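Local coordinates for putative yopH targeting protein (Yersinia pestis, PDB 4GF3) that probably acts as the dedicated secretion chaperone of the type III effector YopH, binding it and keeping it ready for export, at residues A[77-82]-A[113-118]. Numbering follows the deposited sequence.
Sequences GVIRCA and VDKAVT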
loop_
_atom_site.group_PDB
_atom_site.type_symbol
_atom_site.label_atom_id
_atom_site.label_comp_id
_atom_site.label_asym_id
_atom_site.label_seq_id
_atom_site.Cartn_x
_atom_site.Cartn_y
_atom_site.Cartn_z
ATOM N N GLY A 77 -3.933 -2.895 9.921
ATOM C CA GLY A 77 -4.175 -2.316 8.587
ATOM C C GLY A 77 -4.750 -0.879 8.546
ATOM O O GLY A 77 -5.505 -0.532 7.643
ATOM N N VAL A 78 -4.387 -0.054 9.520
ATOM C CA VAL A 78 -4.850 1.315 9.677
ATOM C C VAL A 78 -4.043 2.161 8.681
ATOM O O VAL A 78 -2.842 1.950 8.465
ATOM C CB VAL A 78 -4.611 1.838 11.092
ATOM C CG1 VAL A 78 -4.961 3.337 11.171
ATOM C CG2 VAL A 78 -5.452 1.011 12.058
ATOM N N ILE A 79 -4.752 3.017 7.978
ATOM C CA ILE A 79 -4.087 3.856 6.993
ATOM C C ILE A 79 -3.586 5.136 7.663
ATOM O O ILE A 79 -4.385 5.883 8.263
ATOM C CB ILE A 79 -5.051 4.278 5.866
ATOM C CG1 ILE A 79 -5.667 3.076 5.121
ATOM C CG2 ILE A 79 -4.327 5.189 4.896
ATOM C CD1 ILE A 79 -4.670 2.004 4.698
ATOM N N ARG A 80 -2.296 5.396 7.569
ATOM C CA ARG A 80 -1.699 6.580 8.103
ATOM C C ARG A 80 -1.235 7.471 6.951
ATOM O O ARG A 80 -0.974 6.983 5.832
ATOM C CB ARG A 80 -0.505 6.232 8.963
ATOM C CG ARG A 80 -0.822 5.182 10.047
ATOM C CD ARG A 80 -1.816 5.722 11.064
ATOM N NE ARG A 80 -1.925 4.878 12.254
ATOM C CZ ARG A 80 -2.794 5.123 13.216
ATOM N NH1 ARG A 80 -3.665 6.163 13.097
ATOM N NH2 ARG A 80 -2.848 4.337 14.290
ATOM N N CYS A 81 -0.970 8.736 7.278
ATOM C CA CYS A 81 -0.688 9.749 6.222
ATOM C C CYS A 81 0.476 10.584 6.632
ATOM O O CYS A 81 0.475 11.129 7.717
ATOM C CB CYS A 81 -1.885 10.639 5.945
ATOM S SG CYS A 81 -3.501 9.806 5.740
ATOM N N ALA A 82 1.481 10.641 5.775
ATOM C CA ALA A 82 2.630 11.520 5.896
ATOM C C ALA A 82 2.581 12.563 4.769
ATOM O O ALA A 82 1.871 12.404 3.780
ATOM C CB ALA A 82 3.933 10.742 5.760
ATOM N N VAL A 113 -6.302 3.409 -1.833
ATOM C CA VAL A 113 -6.857 4.019 -3.038
ATOM C C VAL A 113 -8.020 4.929 -2.691
ATOM O O VAL A 113 -8.127 6.048 -3.202
ATOM C CB VAL A 113 -7.245 2.925 -4.085
ATOM C CG1 VAL A 113 -8.109 3.508 -5.190
ATOM C CG2 VAL A 113 -5.955 2.306 -4.641
ATOM N N ASP A 114 -8.897 4.475 -1.811
ATOM C CA ASP A 114 -10.047 5.310 -1.429
ATOM C C ASP A 114 -9.631 6.622 -0.725
ATOM O O ASP A 114 -10.245 7.670 -0.925
ATOM C CB ASP A 114 -11.004 4.520 -0.505
ATOM C CG ASP A 114 -11.922 3.524 -1.259
ATOM O OD1 ASP A 114 -12.235 3.700 -2.450
ATOM O OD2 ASP A 114 -12.376 2.564 -0.605
ATOM N N LYS A 115 -8.607 6.549 0.103
ATOM C CA LYS A 115 -8.069 7.716 0.841
ATOM C C LYS A 115 -7.491 8.708 -0.132
ATOM O O LYS A 115 -7.800 9.899 -0.031
ATOM C CB LYS A 115 -7.018 7.308 1.864
ATOM C CG LYS A 115 -6.613 8.378 2.912
ATOM C CD LYS A 115 -7.762 8.965 3.723
ATOM C CE LYS A 115 -7.279 9.905 4.812
ATOM N NZ LYS A 115 -8.366 10.406 5.707
ATOM N N ALA A 116 -6.744 8.197 -1.112
ATOM C CA ALA A 116 -6.192 9.011 -2.161
ATOM C C ALA A 116 -7.264 9.801 -2.937
ATOM O O ALA A 116 -7.167 11.010 -3.111
ATOM C CB ALA A 116 -5.364 8.136 -3.053
ATOM N N VAL A 117 -8.320 9.105 -3.338
ATOM C CA VAL A 117 -9.490 9.725 -3.915
ATOM C C VAL A 117 -10.124 10.751 -2.938
ATOM O O VAL A 117 -10.240 11.913 -3.299
ATOM C CB VAL A 117 -10.506 8.647 -4.375
ATOM C CG1 VAL A 117 -11.805 9.300 -4.793
ATOM C CG2 VAL A 117 -9.901 7.788 -5.488
ATOM N N THR A 118 -10.481 10.350 -1.720
ATOM C CA THR A 118 -11.047 11.276 -0.743
ATOM C C THR A 118 -10.187 12.535 -0.501
ATOM O O THR A 118 -10.728 13.616 -0.333
ATOM C CB THR A 118 -11.396 10.649 0.650
ATOM O OG1 THR A 118 -10.218 10.432 1.425
ATOM C CG2 THR A 118 -12.216 9.366 0.516
#
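Lys115 turns CG anti to its backbone N (chi1 -167°) and bends once, at chi2 (55°), before running out straight, which carries its aliphatic chain from the helix toward Ile79 and Cys81. On the other side Cys81 sets SG anti to its carbonyl carbon (chi1 -47°), and the sulfur comes to rest 3.9 Å from Lys115 CE, the last methylene before the amino group. Nearer the root of the same lysine, the CG2 branch of Ile79 meets CG of Lys115 more loosely, at 4.4 Å. One long side chain therefore spans two residues that both point at the helix, while Arg80 between them points away. The contact is small and apolar, about 98 Å² in all, and the backbones stay well apart, with Ile79 CA and Lys115 CA 8.3 Å from each other. The backbone O of Lys115 accepts a 2.9 Å hydrogen bond from Thr118 OG1, the hydroxyl approaching from well off the C=O direction near the last turn of the helix.

Neighbours complete the patch: Leu91 of strand 88-96 and Ile66 of helix 60-68 each touch both Cys81 and Lys115, and Ile79 leans on Ser111 and Leu112 one turn earlier in the helix. Helix 102-118 thus packs its C-terminal end against Ile79 and strand 80-83, within this chain an outermost strand of the antiparallel sheet, in the helix-on-sheet alpha/beta architecture of CesT-family type III secretion chaperones.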